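Local structure of SusD superfamily protein (Bacteroides fragilis NCTC 9343, 3NQP) at residues A[29-34]-A[118-123]; A[33-38]-A[124-129]; A[267-272]-A[377-382]. The protein probably binds glycans at the outer membrane, as other members of the SusD family do. All blocks are in the same frame, centred on the assembly; numbering follows the deposited sequence.

Contact 1 of 3, residues A[29-34]-A[118-123]; sequences DGIHKH and GEVYGL. With EDO (1,2-ethanediol), chain G.
Ile-31 and His-32 of helix 21-37 face Glu-119, Val-120 and Leu-123 of helix 110-135. The two helices run nearly the same way, 27° apart over these segments, and side chains span the 11.6 Å between their axes. Ile-31 does this with both branches. Its CG2, opposite the backbone N across the CA-CB bond, presses on Leu-123 CD1 at 3.4 Å, tighter than usual for two methyls. CG1 lies beside the backbone N (chi1 -77°) and the arm runs on extended, carrying CD1 to Val-120 CG2, 3.9 Å away. A beta-branched residue suits this place because it serves two apolar partners at once. Leu-123 CD1 also lies over one face of the His-32 imidazole, near its rim. The His-32 and Glu-119 side chains cross at about a right angle, with imidazole and carboxylate planes 46° apart and His-32 NE2 4.1 Å from Glu-119 OE2, too far for a salt bridge. The histidine instead bonds through ND1 to the carbonyl of Ile-28 and through NE2 to the backbone N of Trp-198, consistent with a neutral ring protonated on ND1. Lys-33 NZ donates to O1 of a 1,2-ethanediol, probably from the crystallisation liquor, at 2.7 Å. Helix 89-102 covers the apolar side, placing Leu-95 against Ile-31 and both Phe-98 and Ile-99 against Val-120, while Glu-119 reaches Phe-181 of helix 163-181 and the loop residues Tyr-197 and Trp-198.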
# COMPACT_ATOMS: atom_id res chain seq x y z
N ASP A 29 3.50 13.13 18.08
CA ASP A 29 3.76 13.77 16.79
C ASP A 29 4.99 13.21 16.12
O ASP A 29 4.98 12.98 14.91
CB ASP A 29 3.87 15.29 16.94
CG ASP A 29 2.53 15.95 17.19
OD1 ASP A 29 1.51 15.24 17.33
OD2 ASP A 29 2.49 17.18 17.24
N GLY A 30 6.05 13.02 16.90
CA GLY A 30 7.30 12.45 16.39
C GLY A 30 7.09 11.05 15.86
O GLY A 30 7.62 10.70 14.81
N ILE A 31 6.38 10.24 16.61
CA ILE A 31 6.03 8.87 16.15
C ILE A 31 5.34 8.95 14.78
O ILE A 31 5.64 8.16 13.88
CB ILE A 31 5.15 8.11 17.17
CG1 ILE A 31 6.00 7.59 18.36
CG2 ILE A 31 4.34 6.96 16.45
CD1 ILE A 31 5.16 7.23 19.63
N HIS A 32 4.42 9.90 14.61
CA HIS A 32 3.74 10.00 13.32
C HIS A 32 4.64 10.50 12.16
O HIS A 32 4.46 10.11 11.02
CB HIS A 32 2.43 10.81 13.42
CG HIS A 32 1.33 10.04 14.07
ND1 HIS A 32 1.24 9.87 15.44
CD2 HIS A 32 0.31 9.32 13.54
CE1 HIS A 32 0.21 9.10 15.72
NE2 HIS A 32 -0.38 8.77 14.58
N LYS A 33 5.60 11.37 12.45
CA LYS A 33 6.48 11.88 11.41
C LYS A 33 7.48 10.78 11.00
O LYS A 33 7.89 10.70 9.86
CB LYS A 33 7.19 13.16 11.85
CG LYS A 33 6.20 14.35 12.12
CD LYS A 33 6.88 15.69 12.19
CE LYS A 33 5.89 16.87 12.46
NZ LYS A 33 4.42 16.55 12.17
N HIS A 34 7.87 9.93 11.94
CA HIS A 34 8.75 8.82 11.62
C HIS A 34 7.98 7.79 10.81
O HIS A 34 8.56 7.08 9.98
CB HIS A 34 9.31 8.17 12.89
CG HIS A 34 10.47 8.90 13.50
ND1 HIS A 34 10.60 9.08 14.86
CD2 HIS A 34 11.54 9.49 12.94
CE1 HIS A 34 11.71 9.75 15.11
NE2 HIS A 34 12.30 10.01 13.96
N GLY A 118 -3.88 3.49 22.38
CA GLY A 118 -4.53 2.86 21.25
C GLY A 118 -3.72 3.09 19.99
O GLY A 118 -3.53 2.18 19.17
N GLU A 119 -3.21 4.30 19.83
CA GLU A 119 -2.49 4.64 18.60
C GLU A 119 -1.19 3.84 18.57
O GLU A 119 -0.85 3.25 17.54
CB GLU A 119 -2.20 6.13 18.49
CG GLU A 119 -3.43 6.98 18.23
CD GLU A 119 -3.13 8.44 18.00
OE1 GLU A 119 -2.41 9.01 18.81
OE2 GLU A 119 -3.64 9.05 17.02
N VAL A 120 -0.48 3.79 19.70
CA VAL A 120 0.87 3.29 19.71
C VAL A 120 0.88 1.75 19.62
O VAL A 120 1.70 1.20 18.94
CB VAL A 120 1.69 3.84 20.89
CG1 VAL A 120 2.99 3.11 21.02
CG2 VAL A 120 1.91 5.38 20.69
N TYR A 121 -0.07 1.08 20.27
CA TYR A 121 -0.20 -0.38 20.07
C TYR A 121 -0.64 -0.73 18.66
O TYR A 121 -0.16 -1.70 18.09
CB TYR A 121 -1.18 -0.97 21.06
CG TYR A 121 -0.62 -1.21 22.44
CD1 TYR A 121 0.07 -2.40 22.73
CD2 TYR A 121 -0.81 -0.31 23.48
CE1 TYR A 121 0.55 -2.68 24.00
CE2 TYR A 121 -0.30 -0.58 24.76
CZ TYR A 121 0.36 -1.77 25.00
OH TYR A 121 0.84 -2.08 26.25
N GLY A 122 -1.53 0.08 18.08
CA GLY A 122 -1.90 -0.09 16.69
C GLY A 122 -0.72 0.01 15.74
O GLY A 122 -0.60 -0.76 14.78
N LEU A 123 0.13 1.00 15.96
CA LEU A 123 1.27 1.24 15.11
C LEU A 123 2.34 0.19 15.31
O LEU A 123 3.07 -0.14 14.35
CB LEU A 123 1.85 2.63 15.37
CG LEU A 123 1.02 3.80 14.83
CD1 LEU A 123 1.67 5.16 15.24
CD2 LEU A 123 0.79 3.75 13.32
C1 EDO G . 1.19 15.59 10.75
O1 EDO G . 2.54 15.85 10.32
C2 EDO G . 1.13 14.26 11.48
O2 EDO G . 1.92 14.37 12.68

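Contact 2 of 3, residues A[33-38]-A[124-129]; sequences KHLRDA and RAFYYF. With EDO (1,2-ethanediol), chain G.
Asp-37 OD1 is gripped by two nitrogens of Arg-36: NE lies 3.2 Å and NH2 3.0 Å from it. The oxygen sits in the guanidinium plane, and both donors come to its syn side from the same face of the carboxylate. Lys-33 CB lies over a face of the guanidinium, near its rim. This salt bridge stands clear of helix 110-135, which Ala-38 faces and the end of the Leu-35 side chain reaches. Leu-35 places its CG opposite the backbone N (chi1 178°), which swings CD1 into the angle between Phe-126 and Tyr-127; CD1 is 3.8 Å from Phe-126 CE2 and 3.6 Å from Tyr-127 CZ. Both rings take the methyl obliquely. The pairing belongs to the all-helical part of the SusD fold, whose families are grouped with the TPR repeats. Over these segments the axes are inclined by 19° and 12.7 Å apart at their closest, a gap that suits a long aromatic side chain: Tyr-127 crosses it and brings OH to 3.2 Å from Leu-35 CA. Ala-38, small enough to sit beside a ring, puts CB at the tyrosine's edge, 4.4 Å from CE1. On one face of the Tyr-127 ring lies CD2 of the adjacent Phe-126, whose ring meets those of His-42 and Phe-379. Arg-91 of helix 89-102 touches Ala-38 and Tyr-127 and bonds through NE to the carbonyl of His-34.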
# COMPACT_ATOMS: atom_id res chain seq x y z
N LYS A 33 5.60 11.37 12.45
CA LYS A 33 6.48 11.88 11.41
C LYS A 33 7.48 10.78 11.00
O LYS A 33 7.89 10.70 9.86
CB LYS A 33 7.19 13.16 11.85
CG LYS A 33 6.20 14.35 12.12
CD LYS A 33 6.88 15.69 12.19
CE LYS A 33 5.89 16.87 12.46
NZ LYS A 33 4.42 16.55 12.17
N HIS A 34 7.87 9.93 11.94
CA HIS A 34 8.75 8.82 11.62
C HIS A 34 7.98 7.79 10.81
O HIS A 34 8.56 7.08 9.98
CB HIS A 34 9.31 8.17 12.89
CG HIS A 34 10.47 8.90 13.50
ND1 HIS A 34 10.60 9.08 14.86
CD2 HIS A 34 11.54 9.49 12.94
CE1 HIS A 34 11.71 9.75 15.11
NE2 HIS A 34 12.30 10.01 13.96
N LEU A 35 6.68 7.69 11.06
CA LEU A 35 5.84 6.81 10.27
C LEU A 35 5.75 7.41 8.86
O LEU A 35 5.85 6.66 7.88
CB LEU A 35 4.44 6.68 10.87
CG LEU A 35 3.41 5.84 10.16
CD1 LEU A 35 3.85 4.34 10.24
CD2 LEU A 35 2.02 6.07 10.75
N ARG A 36 5.55 8.73 8.75
CA ARG A 36 5.55 9.39 7.44
C ARG A 36 6.83 9.04 6.67
O ARG A 36 6.79 8.73 5.46
CB ARG A 36 5.45 10.90 7.61
CG ARG A 36 5.57 11.71 6.33
CD ARG A 36 5.95 13.16 6.60
NE ARG A 36 7.28 13.23 7.19
CZ ARG A 36 7.69 14.17 8.02
NH1 ARG A 36 6.90 15.18 8.38
NH2 ARG A 36 8.92 14.08 8.49
N ASP A 37 7.96 9.12 7.36
CA ASP A 37 9.25 8.85 6.74
C ASP A 37 9.39 7.39 6.24
O ASP A 37 10.20 7.13 5.38
CB ASP A 37 10.40 9.13 7.73
CG ASP A 37 10.57 10.62 8.05
OD1 ASP A 37 9.94 11.47 7.40
OD2 ASP A 37 11.30 10.92 9.00
N ALA A 38 8.62 6.47 6.79
CA ALA A 38 8.61 5.06 6.29
C ALA A 38 7.52 4.77 5.26
O ALA A 38 7.40 3.63 4.79
CB ALA A 38 8.48 4.10 7.45
N ARG A 124 2.43 -0.38 16.50
CA ARG A 124 3.42 -1.44 16.69
C ARG A 124 2.98 -2.70 15.91
O ARG A 124 3.81 -3.35 15.28
CB ARG A 124 3.67 -1.79 18.14
CG ARG A 124 4.88 -2.68 18.32
CD ARG A 124 5.32 -2.68 19.80
NE ARG A 124 4.34 -3.38 20.63
CZ ARG A 124 4.46 -3.55 21.95
NH1 ARG A 124 5.52 -3.05 22.59
NH2 ARG A 124 3.56 -4.23 22.62
N ALA A 125 1.67 -2.98 15.91
CA ALA A 125 1.12 -4.01 15.04
C ALA A 125 1.41 -3.71 13.55
O ALA A 125 1.73 -4.60 12.78
CB ALA A 125 -0.41 -4.11 15.23
N PHE A 126 1.21 -2.46 13.16
CA PHE A 126 1.39 -2.06 11.79
C PHE A 126 2.80 -2.38 11.30
O PHE A 126 2.97 -2.97 10.24
CB PHE A 126 1.10 -0.57 11.64
CG PHE A 126 1.38 -0.04 10.29
CD1 PHE A 126 0.41 -0.10 9.30
CD2 PHE A 126 2.59 0.54 10.00
CE1 PHE A 126 0.66 0.39 8.06
CE2 PHE A 126 2.85 1.04 8.74
CZ PHE A 126 1.87 0.96 7.76
N TYR A 127 3.79 -1.94 12.05
CA TYR A 127 5.16 -2.16 11.67
C TYR A 127 5.48 -3.65 11.67
O TYR A 127 6.06 -4.17 10.74
CB TYR A 127 6.11 -1.43 12.60
CG TYR A 127 6.25 0.06 12.36
CD1 TYR A 127 6.67 0.57 11.12
CD2 TYR A 127 6.02 0.97 13.37
CE1 TYR A 127 6.83 1.97 10.91
CE2 TYR A 127 6.19 2.35 13.18
CZ TYR A 127 6.61 2.85 11.97
OH TYR A 127 6.77 4.22 11.84
N TYR A 128 5.07 -4.36 12.72
CA TYR A 128 5.40 -5.79 12.76
C TYR A 128 4.72 -6.61 11.66
O TYR A 128 5.22 -7.66 11.29
CB TYR A 128 5.15 -6.38 14.16
CG TYR A 128 6.37 -6.25 15.06
CD1 TYR A 128 7.55 -6.96 14.79
CD2 TYR A 128 6.37 -5.41 16.12
CE1 TYR A 128 8.69 -6.82 15.60
CE2 TYR A 128 7.49 -5.28 16.97
CZ TYR A 128 8.64 -5.99 16.71
OH TYR A 128 9.74 -5.86 17.56
N PHE A 129 3.58 -6.14 11.16
CA PHE A 129 2.85 -6.84 10.10
C PHE A 129 3.57 -6.67 8.75
O PHE A 129 3.62 -7.62 7.95
CB PHE A 129 1.39 -6.37 10.04
CG PHE A 129 0.53 -7.07 9.00
CD1 PHE A 129 0.50 -8.44 8.89
CD2 PHE A 129 -0.28 -6.32 8.14
CE1 PHE A 129 -0.32 -9.06 7.95
CE2 PHE A 129 -1.09 -6.91 7.20
CZ PHE A 129 -1.12 -8.32 7.11
C1 EDO G . 1.19 15.59 10.75
O1 EDO G . 2.54 15.85 10.32
C2 EDO G . 1.13 14.26 11.48
O2 EDO G . 1.92 14.37 12.68

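Contact 3 of 3, residues A[267-272]-A[377-382]; sequences FAIRFL and YIFYRL
Ile-269 lays CG1 over the face of the Phe-379 ring, 3.9 Å from its centroid, in a CH-pi contact at the apolar centre. Phe-379 turns its CG beside the backbone N (chi1 -75°), and its CD2 comes to the edge of the Phe-267 ring, 3.7 Å from CE2; the rings are inclined by 61°. The edge of Phe-271 points at the face of Tyr-377 in an offset edge-to-face pair, with planes 75° apart. Flat aromatics and a branched isoleucine suit this buried position, where faces, edges and methylenes pack together. They line one face of a two-stranded antiparallel sheet. Ile-269 and Tyr-377 form a hydrogen-bonded pair: Ile-269 N reaches Tyr-377 O at 2.7 Å from above the carbonyl plane, and Tyr-377 N returns a bond to Ile-269 O. Beyond Ala-268 and Ile-378 a classic beta bulge shifts the register: Phe-267 O accepts from Phe-379 N (3.0 Å) and Tyr-380 N (3.2 Å), while Phe-267 N donates to Tyr-380 O. At the polar edge Tyr-377 OH bonds Asn-280, and Arg-381 forms salt bridges with Glu-264, Glu-445 and Glu-449. Helix 21-37 packs on Phe-267 and Ile-269 through Leu-35, helix 39-48 covers Tyr-377 and Phe-379, and helix 382-396 follows directly.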
# COMPACT_ATOMS: atom_id res chain seq x y z
N PHE A 267 -7.28 6.43 7.02
CA PHE A 267 -6.00 6.89 7.54
C PHE A 267 -5.01 7.19 6.39
O PHE A 267 -4.85 6.37 5.46
CB PHE A 267 -5.39 5.92 8.56
CG PHE A 267 -4.03 6.34 8.99
CD1 PHE A 267 -3.87 7.34 9.92
CD2 PHE A 267 -2.89 5.75 8.44
CE1 PHE A 267 -2.61 7.78 10.30
CE2 PHE A 267 -1.62 6.22 8.79
CZ PHE A 267 -1.50 7.23 9.73
N ALA A 268 -4.40 8.39 6.43
CA ALA A 268 -3.41 8.81 5.45
C ALA A 268 -2.20 9.43 6.16
O ALA A 268 -2.36 9.98 7.26
CB ALA A 268 -4.03 9.88 4.50
N ILE A 269 -1.03 9.33 5.52
CA ILE A 269 0.19 10.00 5.90
C ILE A 269 0.17 11.44 5.34
O ILE A 269 0.05 11.63 4.14
CB ILE A 269 1.42 9.27 5.34
CG1 ILE A 269 1.55 7.85 5.94
CG2 ILE A 269 2.70 10.10 5.52
CD1 ILE A 269 1.75 7.80 7.46
N ARG A 270 0.32 12.42 6.21
CA ARG A 270 0.32 13.85 5.85
C ARG A 270 1.68 14.33 5.35
O ARG A 270 2.69 14.26 6.07
CB ARG A 270 -0.12 14.68 7.08
CG ARG A 270 -0.16 16.24 6.90
CD ARG A 270 -1.01 16.68 5.68
NE ARG A 270 -2.36 16.10 5.60
CZ ARG A 270 -3.41 16.54 6.28
NH1 ARG A 270 -3.31 17.56 7.13
NH2 ARG A 270 -4.57 15.92 6.14
N PHE A 271 1.70 14.80 4.09
CA PHE A 271 2.83 15.52 3.55
C PHE A 271 2.35 16.97 3.49
O PHE A 271 1.18 17.22 3.25
CB PHE A 271 3.25 14.93 2.17
CG PHE A 271 4.03 13.62 2.31
CD1 PHE A 271 5.37 13.63 2.74
CD2 PHE A 271 3.43 12.42 2.10
CE1 PHE A 271 6.07 12.44 2.92
CE2 PHE A 271 4.09 11.24 2.29
CZ PHE A 271 5.43 11.24 2.70
N LEU A 272 3.24 17.92 3.80
CA LEU A 272 2.87 19.33 3.99
C LEU A 272 3.96 20.21 3.41
O LEU A 272 5.13 20.04 3.76
CB LEU A 272 2.68 19.62 5.49
CG LEU A 272 2.28 21.01 5.99
CD1 LEU A 272 0.89 21.43 5.44
CD2 LEU A 272 2.32 21.08 7.53
N TYR A 377 -0.11 10.24 1.61
CA TYR A 377 -0.01 8.80 1.31
C TYR A 377 -1.15 8.03 2.03
O TYR A 377 -1.09 7.80 3.24
CB TYR A 377 1.40 8.27 1.69
CG TYR A 377 2.33 8.10 0.50
CD1 TYR A 377 2.50 9.12 -0.43
CD2 TYR A 377 2.96 6.89 0.24
CE1 TYR A 377 3.32 8.95 -1.52
CE2 TYR A 377 3.74 6.72 -0.87
CZ TYR A 377 3.92 7.73 -1.75
OH TYR A 377 4.69 7.50 -2.86
N ILE A 378 -2.20 7.67 1.28
CA ILE A 378 -3.39 7.03 1.89
C ILE A 378 -3.02 5.59 2.12
O ILE A 378 -2.56 4.93 1.17
CB ILE A 378 -4.62 7.09 0.94
CG1 ILE A 378 -4.91 8.55 0.59
CG2 ILE A 378 -5.81 6.29 1.56
CD1 ILE A 378 -5.92 8.83 -0.51
N PHE A 379 -3.17 5.11 3.36
CA PHE A 379 -2.97 3.71 3.69
C PHE A 379 -4.28 2.94 3.65
O PHE A 379 -4.29 1.83 3.17
CB PHE A 379 -2.34 3.57 5.09
CG PHE A 379 -0.88 3.91 5.16
CD1 PHE A 379 -0.17 4.35 4.05
CD2 PHE A 379 -0.23 3.80 6.36
CE1 PHE A 379 1.19 4.64 4.16
CE2 PHE A 379 1.12 4.07 6.48
CZ PHE A 379 1.83 4.48 5.39
N TYR A 380 -5.38 3.51 4.16
CA TYR A 380 -6.69 2.85 4.07
C TYR A 380 -7.73 3.86 3.61
O TYR A 380 -7.82 4.93 4.20
CB TYR A 380 -7.16 2.32 5.41
CG TYR A 380 -6.26 1.30 6.00
CD1 TYR A 380 -6.12 0.05 5.38
CD2 TYR A 380 -5.51 1.56 7.13
CE1 TYR A 380 -5.32 -0.91 5.88
CE2 TYR A 380 -4.66 0.57 7.66
CZ TYR A 380 -4.57 -0.66 7.02
OH TYR A 380 -3.77 -1.69 7.49
N ARG A 381 -8.50 3.50 2.57
CA ARG A 381 -9.71 4.26 2.19
C ARG A 381 -10.87 3.29 1.84
O ARG A 381 -10.67 2.07 1.75
CB ARG A 381 -9.39 5.23 1.06
CG ARG A 381 -8.82 4.62 -0.15
CD ARG A 381 -8.61 5.67 -1.24
NE ARG A 381 -8.00 5.09 -2.42
CZ ARG A 381 -8.65 4.63 -3.51
NH1 ARG A 381 -9.97 4.66 -3.63
NH2 ARG A 381 -7.94 4.13 -4.50
N LEU A 382 -12.07 3.80 1.69
CA LEU A 382 -13.25 2.93 1.72
C LEU A 382 -13.29 1.85 0.61
O LEU A 382 -13.67 0.73 0.92
CB LEU A 382 -14.54 3.78 1.71
CG LEU A 382 -15.80 3.16 2.28
CD1 LEU A 382 -15.53 2.85 3.80
CD2 LEU A 382 -17.00 4.16 2.05

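Overall arrangement
Contacts 1 and 2 are successive stations on one helix pair, 21-37 with 110-135, their centres about 7 Å apart; Leu-123 of the first touches Leu-35 of the second. Contact 3 opens after contact 2 has closed, in the later, SusD-family part of the chain, and joins strands 265-269 and 377-381. Its centre is about 13 Å from that of contact 2 and about 14 Å from that of contact 1. Contact 2 connects the other two: Arg-36 packs on Ile-269 and Phe-271, and Phe-126 meets Phe-379, whereas contacts 1 and 3 do not touch. The small sheet thus lies against the N-terminal helices, binding two sequence-distant parts of the SusD-type chain into one body.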